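Local coordinates for minor capsid protein (Cafeteriavirus-dependent mavirus, PDB 6G42), which probably builds the pentameric pentons at the fivefold vertices of the virophage capsid, using a single jelly-roll fold, at residues 76-79 with 84-87; 172-175 with 179-182; 275-280 with 287-292. All blocks are in the same frame, centred on the assembly; numbering follows the deposited sequence.

Interaction 1: residues 76-79 with 84-87; sequences GIFN and EIMG
F78 and I85 meet on one face of a two-stranded hairpin, whereas I77, N79 and M86 gather on the other. The F78 ring swings over the opposite backbone instead of standing straight off its strand: with CG anti to the backbone N (chi1 -173°), its CD1 lies 3.6 Å from E84 O, and the approach to that peptide is oblique. CD1 of F78 also packs against I85 CG1 at 4.1 Å, so this face holds an aromatic ring beside one aliphatic branch.

On the second face M86 links N79 to I77. Its chain bends at chi2 and chi3, and it crosses the N79 side chain obliquely, with M86 CG 3.9 Å from N79 CB. The bend turns the methyl end back toward I77, where M86 CE comes to 4.3 Å from I77 CG2. H154 of the adjacent strand 154-158 touches all three, I77, N79 and M86.

The backbone explains why M86 joins that face. I77 O accepts from M86 N (2.9 Å), while I77 N donates to G87 O (3.1 Å), so one residue faces two. M86 itself adopts a nearly helical backbone conformation (phi -90°, psi -44°). Past this point the pairing resumes, with F78 opposite I85 as a non-hydrogen-bonded pair and N79 N bonded to E84 O at 3.1 Å. One residue set against two, with a shift of one in the pairing, defines a beta bulge, here within the antiparallel hairpin 74-79/84-90.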
loop_
_atom_site.group_PDB
_atom_site.type_symbol
_atom_site.label_atom_id
_atom_site.label_comp_id
_atom_site.label_asym_id
_atom_site.label_seq_id
_atom_site.Cartn_x
_atom_site.Cartn_y
_atom_site.Cartn_z
ATOM N N GLY C 76 39.953 -6.350 -4.321
ATOM C CA GLY C 76 41.120 -6.860 -5.039
ATOM C C GLY C 76 41.064 -6.549 -6.519
ATOM O O GLY C 76 40.056 -6.049 -7.017
ATOM N N ILE C 77 42.161 -6.833 -7.218
ATOM C CA ILE C 77 42.246 -6.612 -8.667
ATOM C C ILE C 77 42.832 -7.839 -9.350
ATOM O O ILE C 77 43.880 -8.343 -8.945
ATOM C CB ILE C 77 43.068 -5.357 -9.013
ATOM C CG1 ILE C 77 42.571 -4.188 -8.158
ATOM C CG2 ILE C 77 42.963 -5.051 -10.507
ATOM C CD1 ILE C 77 43.076 -2.824 -8.552
ATOM N N PHE C 78 42.139 -8.291 -10.396
ATOM C CA PHE C 78 42.459 -9.516 -11.125
ATOM C C PHE C 78 42.792 -9.150 -12.566
ATOM O O PHE C 78 41.955 -8.586 -13.274
ATOM C CB PHE C 78 41.255 -10.458 -11.083
ATOM C CG PHE C 78 41.513 -11.822 -11.661
ATOM C CD1 PHE C 78 42.132 -12.807 -10.901
ATOM C CD2 PHE C 78 41.111 -12.135 -12.957
ATOM C CE1 PHE C 78 42.359 -14.072 -11.427
ATOM C CE2 PHE C 78 41.336 -13.398 -13.490
ATOM C CZ PHE C 78 41.960 -14.368 -12.723
ATOM N N ASN C 79 44.016 -9.459 -12.985
ATOM C CA ASN C 79 44.470 -9.197 -14.351
ATOM C C ASN C 79 44.010 -10.337 -15.259
ATOM O O ASN C 79 44.110 -11.505 -14.884
ATOM C CB ASN C 79 45.999 -9.073 -14.385
ATOM C CG ASN C 79 46.525 -8.437 -15.671
ATOM O OD1 ASN C 79 45.765 -7.953 -16.513
ATOM N ND2 ASN C 79 47.845 -8.432 -15.819
ATOM N N GLU C 84 45.835 -13.797 -13.102
ATOM C CA GLU C 84 46.282 -13.939 -11.711
ATOM C C GLU C 84 45.811 -12.758 -10.855
ATOM O O GLU C 84 45.518 -11.676 -11.373
ATOM C CB GLU C 84 47.814 -14.016 -11.659
ATOM C CG GLU C 84 48.422 -15.305 -12.205
ATOM C CD GLU C 84 48.602 -16.376 -11.146
ATOM O OE1 GLU C 84 47.658 -16.615 -10.363
ATOM O OE2 GLU C 84 49.688 -16.987 -11.099
ATOM N N ILE C 85 45.753 -12.982 -9.543
ATOM C CA ILE C 85 45.437 -11.929 -8.571
ATOM C C ILE C 85 46.660 -11.017 -8.450
ATOM O O ILE C 85 47.769 -11.494 -8.214
ATOM C CB ILE C 85 45.085 -12.517 -7.178
ATOM C CG1 ILE C 85 43.821 -13.386 -7.256
ATOM C CG2 ILE C 85 44.890 -11.408 -6.140
ATOM C CD1 ILE C 85 43.669 -14.364 -6.106
ATOM N N MET C 86 46.445 -9.712 -8.608
ATOM C CA MET C 86 47.517 -8.719 -8.490
ATOM C C MET C 86 47.674 -8.198 -7.065
ATOM O O MET C 86 48.797 -8.079 -6.572
ATOM C CB MET C 86 47.272 -7.558 -9.448
ATOM C CG MET C 86 47.262 -7.985 -10.907
ATOM S SD MET C 86 48.102 -6.816 -11.990
ATOM C CE MET C 86 46.957 -5.447 -11.919
ATOM N N GLY C 87 46.557 -7.888 -6.411
ATOM C CA GLY C 87 46.578 -7.395 -5.029
ATOM C C GLY C 87 45.246 -7.532 -4.316
ATOM O O GLY C 87 44.198 -7.606 -4.956
#

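Interaction 2: residues 172-175 with 179-182; sequences DDID and SLVI
L180 and I174 pack at about a right angle beside a short antiparallel pairing. Followed outward, the L180 side chain first meets backbone: CB lies 3.6 Å from D172 O, the same carbonyl that receives L180 N. Its CG is placed beside the backbone N, anti to the carbonyl carbon (chi1 -58°), which directs the chain toward the turn, and there CG is 3.5 Å from I174 CG2. At the tip the branches differ: CD1 is the closer to I174 CG2, while CD2 stands 4.1 Å from that methyl. Across this contact, both methyls of L180 meet I174 CG2.

In the backbone, the bond from L180 N to D172 O is 2.8 Å long and nearly straight at the hydrogen (172°), although the donor sits well above the carbonyl plane. The return bond from D172 N to L180 O is weak. D172 CB and OD2 both lie near I182 CD1, OD2 at 3.8 Å, with the two side chains crossing.

D173 and S179 form a non-hydrogen-bonded pair on the face away from L180. S179 OG donates to D173 OD1 at 2.7 Å, approaching 62° out of the carboxylate plane. R25 of the second subunit makes a salt bridge to D173 OD2 and hydrogen bonds to S179 OG and D175 O, so a guanidinium from another chain meets this polar face and probably balances the aspartate charge.

Strand 171-173 is an outermost strand of its sheet within the chain. Strand 179-181 lies between it and strand 154-158, to which S179 and V181 are backbone-bonded, while L180 packs on F155 and also, with I174, on F78 of strand 74-79.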
loop_
_atom_site.group_PDB
_atom_site.type_symbol
_atom_site.label_atom_id
_atom_site.label_comp_id
_atom_site.label_asym_id
_atom_site.label_seq_id
_atom_site.Cartn_x
_atom_site.Cartn_y
_atom_site.Cartn_z
ATOM N N ASP C 172 30.807 -13.291 -10.587
ATOM C CA ASP C 172 31.388 -14.484 -11.216
ATOM C C ASP C 172 32.455 -15.046 -10.274
ATOM O O ASP C 172 33.522 -14.448 -10.112
ATOM C CB ASP C 172 31.992 -14.127 -12.586
ATOM C CG ASP C 172 32.005 -15.304 -13.550
ATOM O OD1 ASP C 172 32.696 -16.306 -13.268
ATOM O OD2 ASP C 172 31.326 -15.218 -14.595
ATOM N N ASP C 173 32.156 -16.182 -9.645
ATOM C CA ASP C 173 33.021 -16.757 -8.607
ATOM C C ASP C 173 34.270 -17.429 -9.188
ATOM O O ASP C 173 34.159 -18.405 -9.931
ATOM C CB ASP C 173 32.241 -17.775 -7.763
ATOM C CG ASP C 173 31.111 -17.140 -6.946
ATOM O OD1 ASP C 173 30.882 -15.911 -7.050
ATOM O OD2 ASP C 173 30.446 -17.882 -6.189
ATOM N N ILE C 174 35.445 -16.904 -8.834
ATOM C CA ILE C 174 36.744 -17.472 -9.258
ATOM C C ILE C 174 37.419 -18.373 -8.218
ATOM O O ILE C 174 38.355 -19.102 -8.550
ATOM C CB ILE C 174 37.765 -16.373 -9.671
ATOM C CG1 ILE C 174 38.013 -15.350 -8.548
ATOM C CG2 ILE C 174 37.297 -15.683 -10.940
ATOM C CD1 ILE C 174 39.342 -14.634 -8.658
ATOM N N ASP C 175 36.944 -18.329 -6.977
ATOM C CA ASP C 175 37.688 -18.874 -5.836
ATOM C C ASP C 175 36.764 -18.946 -4.601
ATOM O O ASP C 175 35.724 -18.284 -4.573
ATOM C CB ASP C 175 38.931 -17.980 -5.633
ATOM C CG ASP C 175 39.593 -18.157 -4.294
ATOM O OD1 ASP C 175 39.833 -19.312 -3.889
ATOM O OD2 ASP C 175 39.879 -17.132 -3.648
ATOM N N SER C 179 35.191 -13.019 -5.702
ATOM C CA SER C 179 34.300 -13.064 -6.872
ATOM C C SER C 179 34.520 -11.832 -7.744
ATOM O O SER C 179 34.766 -10.745 -7.227
ATOM C CB SER C 179 32.830 -13.113 -6.436
ATOM O OG SER C 179 32.549 -14.260 -5.652
ATOM N N LEU C 180 34.413 -12.012 -9.062
ATOM C CA LEU C 180 34.644 -10.937 -10.038
ATOM C C LEU C 180 33.394 -10.093 -10.276
ATOM O O LEU C 180 32.310 -10.632 -10.495
ATOM C CB LEU C 180 35.099 -11.513 -11.385
ATOM C CG LEU C 180 36.366 -12.368 -11.419
ATOM C CD1 LEU C 180 36.511 -13.028 -12.786
ATOM C CD2 LEU C 180 37.607 -11.556 -11.080
ATOM N N VAL C 181 33.559 -8.773 -10.264
ATOM C CA VAL C 181 32.475 -7.845 -10.582
ATOM C C VAL C 181 32.427 -7.653 -12.101
ATOM O O VAL C 181 33.315 -7.026 -12.686
ATOM C CB VAL C 181 32.656 -6.485 -9.869
ATOM C CG1 VAL C 181 31.522 -5.525 -10.212
ATOM C CG2 VAL C 181 32.725 -6.685 -8.362
ATOM N N ILE C 182 31.385 -8.200 -12.724
ATOM C CA ILE C 182 31.171 -8.080 -14.166
ATOM C C ILE C 182 30.679 -6.667 -14.504
ATOM O O ILE C 182 29.631 -6.240 -14.016
ATOM C CB ILE C 182 30.175 -9.155 -14.662
ATOM C CG1 ILE C 182 30.819 -10.546 -14.542
ATOM C CG2 ILE C 182 29.755 -8.902 -16.110
ATOM C CD1 ILE C 182 29.841 -11.702 -14.610
#

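Interaction 3: residues 275-280 with 287-292; sequences LSFTIY and HPLTLL
The H287 imidazole lies with one face over I279: CB of I279 sits 4.0 Å from the ring centroid and 21° off the normal, a CH-pi contact offset toward the rim. Two other I279 atoms also reach the ring: CG2 is 3.6 Å from H287 NE2 and CD1 3.8 Å from H287 CE1. D281 OD1 is hydrogen-bonded to NE2, which helps fix the ring's rotation, and the ring of Y102 also meets the imidazole, with planes at about 40°. The F277 ring is approached obliquely by L289 CD2, which packs more closely on F277 CB, at 3.7 Å; these two side chains run alongside each other in the same direction.

H287 CG occupies the position between its backbone N and carbonyl carbon (chi1 61°), and from there the imidazole folds back across I279. Reciprocal backbone bonds hold the pair in place: I279 N to H287 O at 2.8 Å, and H287 N to I279 O at 3.0 Å. Beyond P288, L289 N still reaches F277 O at 3.1 Å, while L289 CD1 packs against I279 CD1.

L58 of strand 49-62 touches both F277 and L289, bringing the opposing sheet onto this apolar face. The pairing is an antiparallel beta hairpin, 272-281 with 286-288, whose F277 and L289 pack toward the facing sheet of the jelly-roll.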
loop_
_atom_site.group_PDB
_atom_site.type_symbol
_atom_site.label_atom_id
_atom_site.label_comp_id
_atom_site.label_asym_id
_atom_site.label_seq_id
_atom_site.Cartn_x
_atom_site.Cartn_y
_atom_site.Cartn_z
ATOM N N LEU C 275 10.446 3.563 32.599
ATOM C CA LEU C 275 10.473 3.101 31.209
ATOM C C LEU C 275 11.702 3.706 30.549
ATOM O O LEU C 275 12.000 4.885 30.760
ATOM C CB LEU C 275 9.228 3.549 30.441
ATOM C CG LEU C 275 7.877 3.033 30.929
ATOM C CD1 LEU C 275 6.745 3.750 30.215
ATOM C CD2 LEU C 275 7.764 1.539 30.714
ATOM N N SER C 276 12.405 2.898 29.754
ATOM C CA SER C 276 13.510 3.392 28.933
ATOM C C SER C 276 13.544 2.710 27.576
ATOM O O SER C 276 13.118 1.566 27.440
ATOM C CB SER C 276 14.856 3.222 29.653
ATOM O OG SER C 276 14.941 1.969 30.288
ATOM N N PHE C 277 14.067 3.437 26.587
ATOM C CA PHE C 277 14.191 2.968 25.205
ATOM C C PHE C 277 15.612 2.467 24.919
ATOM O O PHE C 277 16.599 3.140 25.226
ATOM C CB PHE C 277 13.810 4.089 24.226
ATOM C CG PHE C 277 12.326 4.340 24.135
ATOM C CD1 PHE C 277 11.656 5.040 25.140
ATOM C CD2 PHE C 277 11.594 3.873 23.048
ATOM C CE1 PHE C 277 10.288 5.267 25.058
ATOM C CE2 PHE C 277 10.228 4.102 22.960
ATOM C CZ PHE C 277 9.573 4.799 23.960
ATOM N N THR C 278 15.695 1.288 24.314
ATOM C CA THR C 278 16.956 0.600 24.077
ATOM C C THR C 278 16.985 0.076 22.650
ATOM O O THR C 278 15.984 -0.451 22.159
ATOM C CB THR C 278 17.102 -0.602 25.022
ATOM O OG1 THR C 278 16.756 -0.221 26.360
ATOM C CG2 THR C 278 18.519 -1.115 25.013
ATOM N N ILE C 279 18.141 0.207 22.006
ATOM C CA ILE C 279 18.350 -0.243 20.640
ATOM C C ILE C 279 19.150 -1.540 20.691
ATOM O O ILE C 279 20.202 -1.584 21.324
ATOM C CB ILE C 279 19.138 0.805 19.812
ATOM C CG1 ILE C 279 18.449 2.173 19.846
ATOM C CG2 ILE C 279 19.285 0.360 18.357
ATOM C CD1 ILE C 279 19.367 3.326 19.491
ATOM N N TYR C 280 18.656 -2.578 20.017
ATOM C CA TYR C 280 19.408 -3.830 19.802
ATOM C C TYR C 280 19.972 -3.864 18.391
ATOM O O TYR C 280 19.225 -3.688 17.435
ATOM C CB TYR C 280 18.506 -5.050 20.013
ATOM C CG TYR C 280 18.305 -5.384 21.464
ATOM C CD1 TYR C 280 17.399 -4.670 22.242
ATOM C CD2 TYR C 280 19.041 -6.394 22.072
ATOM C CE1 TYR C 280 17.223 -4.960 23.585
ATOM C CE2 TYR C 280 18.877 -6.693 23.414
ATOM C CZ TYR C 280 17.964 -5.978 24.169
ATOM O OH TYR C 280 17.798 -6.281 25.503
ATOM N N HIS C 287 22.495 -1.116 23.277
ATOM C CA HIS C 287 22.875 0.279 23.587
ATOM C C HIS C 287 21.645 1.194 23.638
ATOM O O HIS C 287 20.685 0.962 22.905
ATOM C CB HIS C 287 23.926 0.810 22.602
ATOM C CG HIS C 287 23.474 0.830 21.175
ATOM N ND1 HIS C 287 23.204 2.001 20.498
ATOM C CD2 HIS C 287 23.252 -0.174 20.293
ATOM C CE1 HIS C 287 22.832 1.716 19.263
ATOM N NE2 HIS C 287 22.853 0.404 19.112
ATOM N N PRO C 288 21.670 2.241 24.494
ATOM C CA PRO C 288 20.447 3.020 24.712
ATOM C C PRO C 288 20.155 4.038 23.609
ATOM O O PRO C 288 21.077 4.524 22.940
ATOM C CB PRO C 288 20.716 3.737 26.046
ATOM C CG PRO C 288 22.205 3.785 26.180
ATOM C CD PRO C 288 22.827 2.879 25.149
ATOM N N LEU C 289 18.867 4.331 23.427
ATOM C CA LEU C 289 18.424 5.444 22.595
ATOM C C LEU C 289 18.710 6.754 23.341
ATOM O O LEU C 289 18.305 6.909 24.498
ATOM C CB LEU C 289 16.926 5.329 22.284
ATOM C CG LEU C 289 16.299 6.444 21.430
ATOM C CD1 LEU C 289 16.894 6.454 20.029
ATOM C CD2 LEU C 289 14.787 6.285 21.378
ATOM N N THR C 290 19.384 7.693 22.677
ATOM C CA THR C 290 19.826 8.932 23.336
ATOM C C THR C 290 19.093 10.164 22.814
ATOM O O THR C 290 18.623 10.181 21.684
ATOM C CB THR C 290 21.356 9.130 23.222
ATOM O OG1 THR C 290 21.728 9.277 21.851
ATOM C CG2 THR C 290 22.106 7.940 23.825
ATOM N N LEU C 291 19.004 11.187 23.662
ATOM C CA LEU C 291 18.323 12.447 23.339
ATOM C C LEU C 291 19.195 13.405 22.512
ATOM O O LEU C 291 20.423 13.449 22.665
ATOM C CB LEU C 291 17.895 13.170 24.625
ATOM C CG LEU C 291 16.856 12.476 25.506
ATOM C CD1 LEU C 291 16.789 13.111 26.886
ATOM C CD2 LEU C 291 15.493 12.514 24.846
ATOM N N LEU C 292 18.532 14.148 21.626
ATOM C CA LEU C 292 19.064 15.379 21.050
ATOM C C LEU C 292 18.429 16.547 21.815
ATOM O O LEU C 292 17.481 16.343 22.576
ATOM C CB LEU C 292 18.723 15.475 19.560
ATOM C CG LEU C 292 19.189 14.319 18.676
ATOM C CD1 LEU C 292 18.663 14.477 17.260
ATOM C CD2 LEU C 292 20.707 14.220 18.674
#

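Interactions 1 and 2 belong to one five-stranded antiparallel sheet and occupy its two borders within the chain, their centres 11 Å apart. They meet directly through F78: its CB is 3.8 Å from L180 CD2, and its CD1 is 4.0 Å from I174 CD1, so one side chain, that of F78, joins the packing of both hairpins. Interaction 3 lies on the other side of the chain's centre, about 45 Å from interaction 1 and 41 Å from interaction 2 between centres, nearest atoms about 30 and 29 Å away. The separation suggests that 275-280/287-292 belongs to the jelly-roll and the other two to a second domain. Of the three, interaction 2 alone is touched by another subunit.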